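Local coordinates for N-Acetyltransferase, PseH (Campylobacter jejuni subsp. jejuni PT14, PDB 4XPL), which catalyses the acetyl-CoA-dependent N-4 acetylation of UDP-4-amino-4,6-dideoxy-beta-L-AltNAc, the third step in making the pseudaminic acid used to modify flagellin, at residues K40-D43 / F44-H47; I101-N104 / E105-K108; I107-F111 / E112-V116; A130-L133 / Y134-N137. The protein carries 8 engineered substitutions. All coordinates share one frame; numbering follows the deposited sequence.

Contact 1. Residues K40-D43 / F44-H47; sequences KYID and FEEH
Tyr-41 to Asp-43 meet Phe-44 to His-47 in a local contact along the first turns of helix 41-56, on the surface of the GNAT acetyltransferase domain and well away from the centre of the chain. Lys-40 holds the N-cap position, and its carbonyl starts the helical ladder by accepting Phe-44 N on Lys-40 O at 3.2 Å. Three more i to i+4 bonds follow; the shortest runs from Glu-45 N to Tyr-41 O, 2.8 Å. Among the side chains, the Tyr-41 ring and the stem of Glu-45 form a CH-pi contact. Glu-45 CB sits over one face, 4.0 Å from the centroid of the Tyr-41 ring, while Glu-45 CG lies beside the hydroxyl. Both side chains leave the backbone with CG trans to N (chi1 172° and -174°), which brings the methylenes over the ring. Ile-42 presents CG1 and CD1 to the carboxylate ends of Glu-45 and Glu-46, a carbon-to-oxygen contact with no polar bond in it. Asp-43 OD1 and Glu-46 OE1 come within 4.0 Å of each other, a like-charged pair that would probably repel. Farther along, His-47 stacks on Phe-25 of helix 18-25, so this turn also meets the preceding helix. Asp-43 O stands 2.9 Å above the plane of the His-47 ring, over its centre, besides taking the His-47 backbone N-H.

Contact 2. Residues I101-N104 / E105-K108; sequences ILMN and EIIK
Ile-101 to Asn-104 pass their four carbonyls to the N-H groups of Glu-105 to Lys-108 in an unbroken run of i to i+4 hydrogen bonds, two full turns of regular alpha-helix. The bonds are even in length: Ile-106 N to Leu-102 O is 2.9 Å. Lys-108 N to Asn-104 O is 3.0 Å. On the buried side, Met-103 touches both following isoleucines. Its sulfur SD approaches CD1 of Ile-106 at 4.2 Å, and its methyl CE comes 4.3 Å from CD1 of Ile-107. The thioether bends at chi2 and chi3 (-56° and -61°), a coiled shape that keeps sulfur and methyl near the helix rather than reaching straight out. Ile-106 has CG1 beside its own backbone N, and CD1 consequently folds back to 3.4 Å from Leu-102 O. Glu-105 is bent too, its CG lying 3.4 Å from Ile-101 O. On the exposed flank the Asn-104 amide turns back along the helix, where Asn-104 OD1 accepts a hydrogen bond from Gln-100 NE2. Leu-102 and Ile-106 pack against strands 70-78 and 84-91, touching Ile-75 and Leu-89, while Ile-101 and Glu-105 reach Ile-8 of the edge strand. The apolar side made by Leu-102, Met-103 and Ile-106, with Asn-104 and Lys-108 on the exposed side, belongs to the crossover helix of the beta-alpha-beta unit 84-91, 99-114, 118-124 in the GNAT fold.

Contact 3. Residues I107-F111 / E112-V116; sequences IKYAF and ESLKV. Engineered in segment 112-116: Ser-113 (natural residue Asn).
Tyr-109 and Ala-110 meet Ser-113, Leu-114 and Val-116 where helix 99-114 ends and the chain turns toward strand 118-124, and the last turn here widens to pi-type. Tyr-109 O takes two donors: Leu-114 N at 2.9 Å, five residues on and nearly in line with the carbonyl, and Ser-113 N at the same 2.9 Å but tilted 35° from the carbonyl plane. Lys-115 then leaves the helix with positive phi (60°), and Val-116 N closes the end by bonding back to Ala-110 O, six residues earlier, at 3.1 Å. An apolar touch sits beside it, Val-116 CG2 to Ala-110 CB at 3.9 Å. The engineered Ser-113 lays CB over one face of the Tyr-109 ring, 3.7 Å from the ring centroid, and Leu-114 CG meets the ring atom CE2 of Tyr-109 at 3.7 Å. The same ring packs edge-to-face with Phe-63 and also meets Phe-77, so it joins this helix end to strands 61-67 and 70-78. The Lys-108 methylenes lie against the Glu-112 carboxylate, with Lys-108 CE 3.6 Å from Glu-112 OE1. The charged ends stay farther apart, Lys-108 NZ to Glu-112 OE1 4.7 Å, which implies at most a loose attraction at the surface, while the twofold grip on Tyr-109 O carries the backbone through its widened turn.

Contact 4. Residues A130-L133 / Y134-N137; sequences ALKL and YQQN. With ACO (acetyl coenzyme *a), chain B.
Hydrogen bonds along the backbone set the frame: Ala-130, Leu-131 and Lys-132 give their carbonyls to Tyr-134, Gln-135 and Gln-136 in ordinary helical fashion, the last pair being Gln-136 N to Lys-132 O at 2.8 Å. At the C-terminal end a side chain takes over. Asn-137 ND2 reaches back to Leu-133 O at 2.8 Å with the acceptor lying in its amide plane, whereas the backbone bond from Asn-137 N to that oxygen is weak. The other end of the amide is held as well, since Asn-137 OD1 accepts from Gln-100 NE2 of helix 99-114. Lys-132 and Gln-135 run side by side, joined by a weak bond from Lys-132 NZ to Gln-135 OE1, 3.5 Å. Among apolar and ring contacts, Tyr-134 turns CG back beside its own N (chi1 -64°), which slides the ring under the preceding turn. Ala-130 O then stands 3.1 Å above the ring plane, offset toward the rim. The same ring meets Phe-87 edge-to-face and packs on strands 84-91, 118-124 and 148-154. Several side chains touch acetyl coenzyme A. Gln-136 NE2 donates an almost straight bond (170°) to O7A of the ligand's 3'-phosphate, 2.7 Å away. Lys-132 lays its CG 3.5 Å from adenine N3A of the ligand, and Tyr-134 OH comes 3.6 Å from its pantetheine carbon C3P. Helix 128-136 thus forms one wall of the acetyl-CoA site of this GNAT fold, flanking the cofactor from nucleotide to pantetheine arm.

How the contacts relate
Each contact joins neighbouring residues, so each closes helical turns rather than a long loop, and none nests within or crosses another. Contact 1 comes first, at the start of helix 41-56, and stands apart: its centre lies about 30 Å from that of contact 2, across the centre of the chain. Contacts 2 and 3 follow on helix 99-114 and overlap at Ile-107 and Lys-108, making one run to the helix end. Contact 4, on helix 128-136, comes after strand 118-124 but packs back on contact 2, with Met-103 SD 3.7 Å from Tyr-134 CE1. Ile-107 also touches Asn-137, tying helix 99-114 to helix 128-136.

Contact 1. Residues K40-D43 / F44-H47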
# COMPACT_ATOMS: atom_id res chain seq x y z
N LYS A 40 14.22 -19.41 2.64
CA LYS A 40 14.05 -20.68 1.96
C LYS A 40 13.83 -20.41 0.49
O LYS A 40 13.23 -19.40 0.12
CB LYS A 40 12.83 -21.43 2.50
CG LYS A 40 12.92 -21.84 3.96
CD LYS A 40 11.56 -22.35 4.45
CE LYS A 40 11.66 -23.03 5.82
NZ LYS A 40 11.55 -22.06 6.93
N TYR A 41 14.28 -21.32 -0.36
CA TYR A 41 14.13 -21.13 -1.79
C TYR A 41 12.66 -20.96 -2.15
O TYR A 41 12.33 -20.10 -2.92
CB TYR A 41 14.77 -22.26 -2.63
CG TYR A 41 14.42 -22.11 -4.10
CD1 TYR A 41 15.20 -21.30 -4.94
CD2 TYR A 41 13.30 -22.74 -4.64
CE1 TYR A 41 14.87 -21.12 -6.29
CE2 TYR A 41 12.95 -22.58 -5.99
CZ TYR A 41 13.73 -21.76 -6.81
OH TYR A 41 13.39 -21.62 -8.13
N ILE A 42 11.77 -21.76 -1.57
CA ILE A 42 10.36 -21.67 -1.99
C ILE A 42 9.79 -20.25 -1.70
O ILE A 42 9.07 -19.70 -2.50
CB ILE A 42 9.49 -22.80 -1.38
CG1 ILE A 42 8.04 -22.74 -1.94
CG2 ILE A 42 9.49 -22.74 0.13
CD1 ILE A 42 7.95 -22.65 -3.47
N ASP A 43 10.18 -19.64 -0.58
CA ASP A 43 9.67 -18.28 -0.27
C ASP A 43 10.22 -17.25 -1.28
O ASP A 43 9.48 -16.46 -1.84
CB ASP A 43 10.02 -17.89 1.17
CG ASP A 43 9.26 -18.73 2.19
OD1 ASP A 43 8.06 -18.99 1.99
OD2 ASP A 43 9.88 -19.13 3.18
N PHE A 44 11.53 -17.30 -1.51
CA PHE A 44 12.17 -16.46 -2.50
C PHE A 44 11.52 -16.61 -3.87
O PHE A 44 11.21 -15.63 -4.54
CB PHE A 44 13.63 -16.87 -2.61
CG PHE A 44 14.36 -16.18 -3.70
CD1 PHE A 44 14.64 -14.82 -3.61
CD2 PHE A 44 14.78 -16.89 -4.83
CE1 PHE A 44 15.34 -14.17 -4.64
CE2 PHE A 44 15.50 -16.25 -5.85
CZ PHE A 44 15.77 -14.89 -5.75
N GLU A 45 11.31 -17.85 -4.29
CA GLU A 45 10.71 -18.13 -5.57
C GLU A 45 9.27 -17.61 -5.65
O GLU A 45 8.86 -17.10 -6.69
CB GLU A 45 10.77 -19.63 -5.85
CG GLU A 45 10.29 -20.03 -7.22
CD GLU A 45 8.80 -20.28 -7.30
OE1 GLU A 45 8.12 -20.33 -6.25
OE2 GLU A 45 8.30 -20.43 -8.44
N GLU A 46 8.51 -17.72 -4.55
CA GLU A 46 7.14 -17.21 -4.51
C GLU A 46 7.09 -15.66 -4.56
O GLU A 46 6.21 -15.06 -5.17
CB GLU A 46 6.38 -17.72 -3.27
CG GLU A 46 5.95 -19.20 -3.35
CD GLU A 46 5.38 -19.71 -2.01
OE1 GLU A 46 5.38 -18.92 -1.03
OE2 GLU A 46 4.95 -20.88 -1.94
N HIS A 47 8.06 -15.02 -3.92
CA HIS A 47 8.20 -13.57 -3.98
C HIS A 47 8.52 -13.11 -5.43
O HIS A 47 7.91 -12.17 -5.94
CB HIS A 47 9.28 -13.11 -3.01
CG HIS A 47 9.02 -13.51 -1.59
ND1 HIS A 47 10.03 -13.66 -0.66
CD2 HIS A 47 7.87 -13.80 -0.94
CE1 HIS A 47 9.51 -14.04 0.50
NE2 HIS A 47 8.20 -14.13 0.36

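Contact 2. Residues I101-N104 / E105-K108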
# COMPACT_ATOMS: atom_id res chain seq x y z
N ILE A 101 2.43 9.67 6.73
CA ILE A 101 3.27 9.88 5.56
C ILE A 101 2.87 8.95 4.44
O ILE A 101 2.70 9.38 3.29
CB ILE A 101 4.75 9.61 5.89
CG1 ILE A 101 5.20 10.62 6.94
CG2 ILE A 101 5.57 9.66 4.60
CD1 ILE A 101 6.68 10.52 7.38
N LEU A 102 2.69 7.67 4.76
CA LEU A 102 2.23 6.71 3.77
C LEU A 102 0.87 7.07 3.20
O LEU A 102 0.65 6.94 1.98
CB LEU A 102 2.21 5.29 4.34
CG LEU A 102 3.48 4.74 4.98
CD1 LEU A 102 3.29 3.30 5.52
CD2 LEU A 102 4.67 4.82 3.99
N MET A 103 -0.03 7.53 4.06
CA MET A 103 -1.38 7.98 3.64
C MET A 103 -1.30 9.21 2.73
O MET A 103 -2.00 9.28 1.71
CB MET A 103 -2.26 8.30 4.86
CG MET A 103 -2.75 7.11 5.65
SD MET A 103 -3.67 5.91 4.64
CE MET A 103 -5.04 6.95 4.08
N ASN A 104 -0.45 10.17 3.07
CA ASN A 104 -0.23 11.31 2.16
C ASN A 104 0.19 10.84 0.78
O ASN A 104 -0.29 11.35 -0.22
CB ASN A 104 0.85 12.29 2.68
CG ASN A 104 0.41 13.10 3.89
OD1 ASN A 104 -0.81 13.30 4.15
ND2 ASN A 104 1.40 13.55 4.67
N GLU A 105 1.16 9.93 0.73
CA GLU A 105 1.64 9.40 -0.54
C GLU A 105 0.58 8.63 -1.32
O GLU A 105 0.51 8.74 -2.54
CB GLU A 105 2.86 8.50 -0.33
CG GLU A 105 4.07 9.22 0.20
CD GLU A 105 4.50 10.40 -0.68
OE1 GLU A 105 4.66 10.21 -1.90
OE2 GLU A 105 4.67 11.51 -0.14
N ILE A 106 -0.21 7.83 -0.61
CA ILE A 106 -1.28 7.07 -1.24
C ILE A 106 -2.28 8.01 -1.92
O ILE A 106 -2.65 7.80 -3.07
CB ILE A 106 -2.04 6.16 -0.21
CG1 ILE A 106 -1.20 4.91 0.12
CG2 ILE A 106 -3.45 5.74 -0.75
CD1 ILE A 106 -1.42 4.35 1.47
N ILE A 107 -2.73 9.02 -1.19
CA ILE A 107 -3.75 9.93 -1.70
C ILE A 107 -3.21 10.77 -2.85
O ILE A 107 -3.87 10.90 -3.92
CB ILE A 107 -4.36 10.80 -0.54
CG1 ILE A 107 -5.04 9.88 0.49
CG2 ILE A 107 -5.31 11.83 -1.08
CD1 ILE A 107 -5.45 10.54 1.78
N LYS A 108 -2.01 11.33 -2.67
CA LYS A 108 -1.37 12.07 -3.73
C LYS A 108 -1.22 11.24 -5.00
O LYS A 108 -1.63 11.66 -6.09
CB LYS A 108 -0.01 12.62 -3.27
CG LYS A 108 0.67 13.51 -4.29
CD LYS A 108 1.95 14.16 -3.70
CE LYS A 108 2.65 15.05 -4.74
NZ LYS A 108 3.73 15.90 -4.13

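Contact 3. Residues I107-F111 / E112-V116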
# COMPACT_ATOMS: atom_id res chain seq x y z
N ILE A 107 -2.73 9.02 -1.19
CA ILE A 107 -3.75 9.93 -1.70
C ILE A 107 -3.21 10.77 -2.85
O ILE A 107 -3.87 10.90 -3.92
CB ILE A 107 -4.36 10.80 -0.54
CG1 ILE A 107 -5.04 9.88 0.49
CG2 ILE A 107 -5.31 11.83 -1.08
CD1 ILE A 107 -5.45 10.54 1.78
N LYS A 108 -2.01 11.33 -2.67
CA LYS A 108 -1.37 12.07 -3.73
C LYS A 108 -1.22 11.24 -5.00
O LYS A 108 -1.63 11.66 -6.09
CB LYS A 108 -0.01 12.62 -3.27
CG LYS A 108 0.67 13.51 -4.29
CD LYS A 108 1.95 14.16 -3.70
CE LYS A 108 2.65 15.05 -4.74
NZ LYS A 108 3.73 15.90 -4.13
N TYR A 109 -0.66 10.04 -4.87
CA TYR A 109 -0.43 9.19 -6.04
C TYR A 109 -1.74 8.80 -6.71
O TYR A 109 -1.88 8.86 -7.93
CB TYR A 109 0.36 7.92 -5.67
CG TYR A 109 0.85 7.20 -6.90
CD1 TYR A 109 2.05 7.55 -7.48
CD2 TYR A 109 0.12 6.16 -7.46
CE1 TYR A 109 2.51 6.91 -8.63
CE2 TYR A 109 0.57 5.52 -8.62
CZ TYR A 109 1.76 5.88 -9.19
OH TYR A 109 2.23 5.24 -10.32
N ALA A 110 -2.71 8.40 -5.93
CA ALA A 110 -4.02 8.05 -6.51
C ALA A 110 -4.69 9.21 -7.24
O ALA A 110 -5.17 9.07 -8.37
CB ALA A 110 -4.94 7.54 -5.41
N PHE A 111 -4.71 10.38 -6.61
CA PHE A 111 -5.39 11.53 -7.19
C PHE A 111 -4.59 12.19 -8.32
O PHE A 111 -5.17 12.60 -9.30
CB PHE A 111 -5.73 12.58 -6.13
CG PHE A 111 -6.86 12.20 -5.20
CD1 PHE A 111 -7.66 11.10 -5.44
CD2 PHE A 111 -7.13 12.99 -4.09
CE1 PHE A 111 -8.72 10.78 -4.57
CE2 PHE A 111 -8.19 12.67 -3.21
CZ PHE A 111 -8.97 11.56 -3.46
N GLU A 112 -3.27 12.29 -8.17
CA GLU A 112 -2.44 13.03 -9.11
C GLU A 112 -1.83 12.18 -10.24
O GLU A 112 -1.69 12.67 -11.37
CB GLU A 112 -1.33 13.80 -8.39
CG GLU A 112 -1.85 14.91 -7.47
CD GLU A 112 -0.73 15.79 -6.90
OE1 GLU A 112 0.40 15.78 -7.44
OE2 GLU A 112 -1.00 16.50 -5.90
N SER A 113 -1.45 10.95 -9.93
CA SER A 113 -0.78 10.07 -10.89
C SER A 113 -1.75 9.07 -11.54
O SER A 113 -1.85 9.02 -12.75
CB SER A 113 0.39 9.38 -10.22
OG SER A 113 1.38 10.34 -9.92
N LEU A 114 -2.48 8.31 -10.74
CA LEU A 114 -3.54 7.44 -11.33
C LEU A 114 -4.76 8.24 -11.79
O LEU A 114 -5.51 7.81 -12.67
CB LEU A 114 -3.98 6.36 -10.33
CG LEU A 114 -2.94 5.40 -9.78
CD1 LEU A 114 -3.51 4.46 -8.67
CD2 LEU A 114 -2.28 4.59 -10.89
N LYS A 115 -4.98 9.40 -11.18
CA LYS A 115 -6.10 10.28 -11.52
C LYS A 115 -7.47 9.62 -11.32
O LYS A 115 -8.41 9.87 -12.08
CB LYS A 115 -5.94 10.84 -12.93
CG LYS A 115 -4.66 11.72 -13.03
CD LYS A 115 -4.44 12.31 -14.41
CE LYS A 115 -3.08 13.01 -14.50
NZ LYS A 115 -3.02 13.88 -15.70
N VAL A 116 -7.59 8.79 -10.28
CA VAL A 116 -8.90 8.20 -9.91
C VAL A 116 -9.72 9.21 -9.11
O VAL A 116 -9.17 10.06 -8.44
CB VAL A 116 -8.74 6.88 -9.10
CG1 VAL A 116 -7.97 5.84 -9.91
CG2 VAL A 116 -8.07 7.13 -7.77

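Contact 4. Residues A130-L133 / Y134-N137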
# COMPACT_ATOMS: atom_id res chain seq x y z
N ALA A 130 -5.53 1.36 11.84
CA ALA A 130 -5.79 1.69 10.44
C ALA A 130 -7.07 2.52 10.30
O ALA A 130 -7.12 3.50 9.55
CB ALA A 130 -5.86 0.42 9.59
N LEU A 131 -8.12 2.11 11.01
CA LEU A 131 -9.38 2.87 10.95
C LEU A 131 -9.22 4.32 11.37
O LEU A 131 -9.68 5.21 10.67
CB LEU A 131 -10.44 2.22 11.81
CG LEU A 131 -10.98 0.95 11.19
CD1 LEU A 131 -11.73 0.11 12.29
CD2 LEU A 131 -11.88 1.33 10.01
N LYS A 132 -8.58 4.56 12.50
CA LYS A 132 -8.33 5.91 12.98
C LYS A 132 -7.57 6.74 11.93
O LYS A 132 -7.89 7.91 11.67
CB LYS A 132 -7.52 5.82 14.26
CG LYS A 132 -7.22 7.17 14.96
CD LYS A 132 -8.53 7.92 15.19
CE LYS A 132 -8.46 8.92 16.31
NZ LYS A 132 -9.87 9.13 16.81
N LEU A 133 -6.58 6.11 11.31
CA LEU A 133 -5.75 6.79 10.33
C LEU A 133 -6.59 7.19 9.12
O LEU A 133 -6.47 8.30 8.63
CB LEU A 133 -4.63 5.85 9.89
CG LEU A 133 -3.46 6.46 9.20
CD1 LEU A 133 -2.85 7.56 10.08
CD2 LEU A 133 -2.47 5.34 8.86
N TYR A 134 -7.44 6.27 8.67
CA TYR A 134 -8.33 6.53 7.53
C TYR A 134 -9.34 7.63 7.86
O TYR A 134 -9.58 8.53 7.04
CB TYR A 134 -9.07 5.24 7.11
CG TYR A 134 -8.15 4.13 6.60
CD1 TYR A 134 -6.78 4.34 6.41
CD2 TYR A 134 -8.65 2.86 6.32
CE1 TYR A 134 -5.95 3.33 5.97
CE2 TYR A 134 -7.79 1.83 5.84
CZ TYR A 134 -6.46 2.09 5.67
OH TYR A 134 -5.60 1.09 5.22
N GLN A 135 -9.92 7.57 9.05
CA GLN A 135 -10.88 8.58 9.50
C GLN A 135 -10.19 9.94 9.57
O GLN A 135 -10.78 10.96 9.20
CB GLN A 135 -11.46 8.23 10.88
CG GLN A 135 -12.26 9.33 11.55
CD GLN A 135 -11.60 9.86 12.80
OE1 GLN A 135 -11.75 9.26 13.89
NE2 GLN A 135 -10.88 10.99 12.69
N GLN A 136 -8.95 9.96 10.05
CA GLN A 136 -8.21 11.23 10.13
C GLN A 136 -7.93 11.84 8.76
O GLN A 136 -7.72 13.03 8.65
CB GLN A 136 -6.89 11.04 10.89
CG GLN A 136 -7.09 10.86 12.39
CD GLN A 136 -5.81 10.55 13.14
OE1 GLN A 136 -5.75 10.74 14.35
NE2 GLN A 136 -4.80 10.07 12.44
N ASN A 137 -7.92 11.02 7.72
CA ASN A 137 -7.72 11.50 6.35
C ASN A 137 -9.04 11.58 5.54
O ASN A 137 -9.05 11.58 4.29
CB ASN A 137 -6.68 10.62 5.65
CG ASN A 137 -5.28 10.86 6.15
OD1 ASN A 137 -4.60 11.76 5.67
ND2 ASN A 137 -4.87 10.13 7.20
N1A ACO B . -8.06 3.39 18.79
C2A ACO B . -7.94 4.55 18.11
N3A ACO B . -6.76 5.02 17.68
C4A ACO B . -5.59 4.36 17.91
C5A ACO B . -5.63 3.08 18.63
C6A ACO B . -6.98 2.62 19.08
N6A ACO B . -7.14 1.46 19.77
N7A ACO B . -4.35 2.65 18.72
C8A ACO B . -3.56 3.57 18.10
N9A ACO B . -4.30 4.59 17.61
C1B ACO B . -3.84 5.80 16.85
C2B ACO B . -2.50 6.36 17.31
O2B ACO B . -2.63 7.13 18.51
C3B ACO B . -2.13 7.20 16.11
O3B ACO B . -2.77 8.46 16.24
P3B ACO B . -2.37 9.78 15.40
O7A ACO B . -2.60 9.43 13.93
O8A ACO B . -3.36 10.80 15.90
O9A ACO B . -0.93 10.08 15.77
C4B ACO B . -2.66 6.41 14.92
O4B ACO B . -3.68 5.54 15.44
C5B ACO B . -1.56 5.61 14.21
O5B ACO B . -0.79 4.85 15.15
P1A ACO B . 0.82 4.65 15.06
O1A ACO B . 1.28 3.75 16.17
O2A ACO B . 1.48 5.99 14.84
O3A ACO B . 1.00 3.67 13.80
P2A ACO B . 1.61 4.12 12.40
O4A ACO B . 1.01 5.45 12.00
O5A ACO B . 3.11 4.02 12.52
O6A ACO B . 1.17 2.90 11.43
CBP ACO B . -0.15 1.43 10.15
CCP ACO B . -0.18 2.59 11.12
CDP ACO B . 0.63 1.89 8.88
CEP ACO B . -1.59 1.04 9.80
CAP ACO B . 0.57 0.28 10.86
OAP ACO B . -0.10 -0.06 12.10
C9P ACO B . 0.68 -0.95 10.02
O9P ACO B . 1.51 -1.03 9.11
N8P ACO B . -0.15 -1.95 10.34
C7P ACO B . -0.09 -3.24 9.66
C6P ACO B . -0.57 -3.14 8.21
C5P ACO B . -2.00 -2.65 8.12
O5P ACO B . -2.84 -3.00 8.95
N4P ACO B . -2.32 -1.88 7.08
C3P ACO B . -3.73 -1.57 6.79
C2P ACO B . -4.37 -2.72 5.98
S1P ACO B . -3.60 -2.74 4.38
C ACO B . -2.50 -4.00 4.40
O ACO B . -2.33 -4.67 5.42
CH3 ACO B . -1.71 -4.24 3.13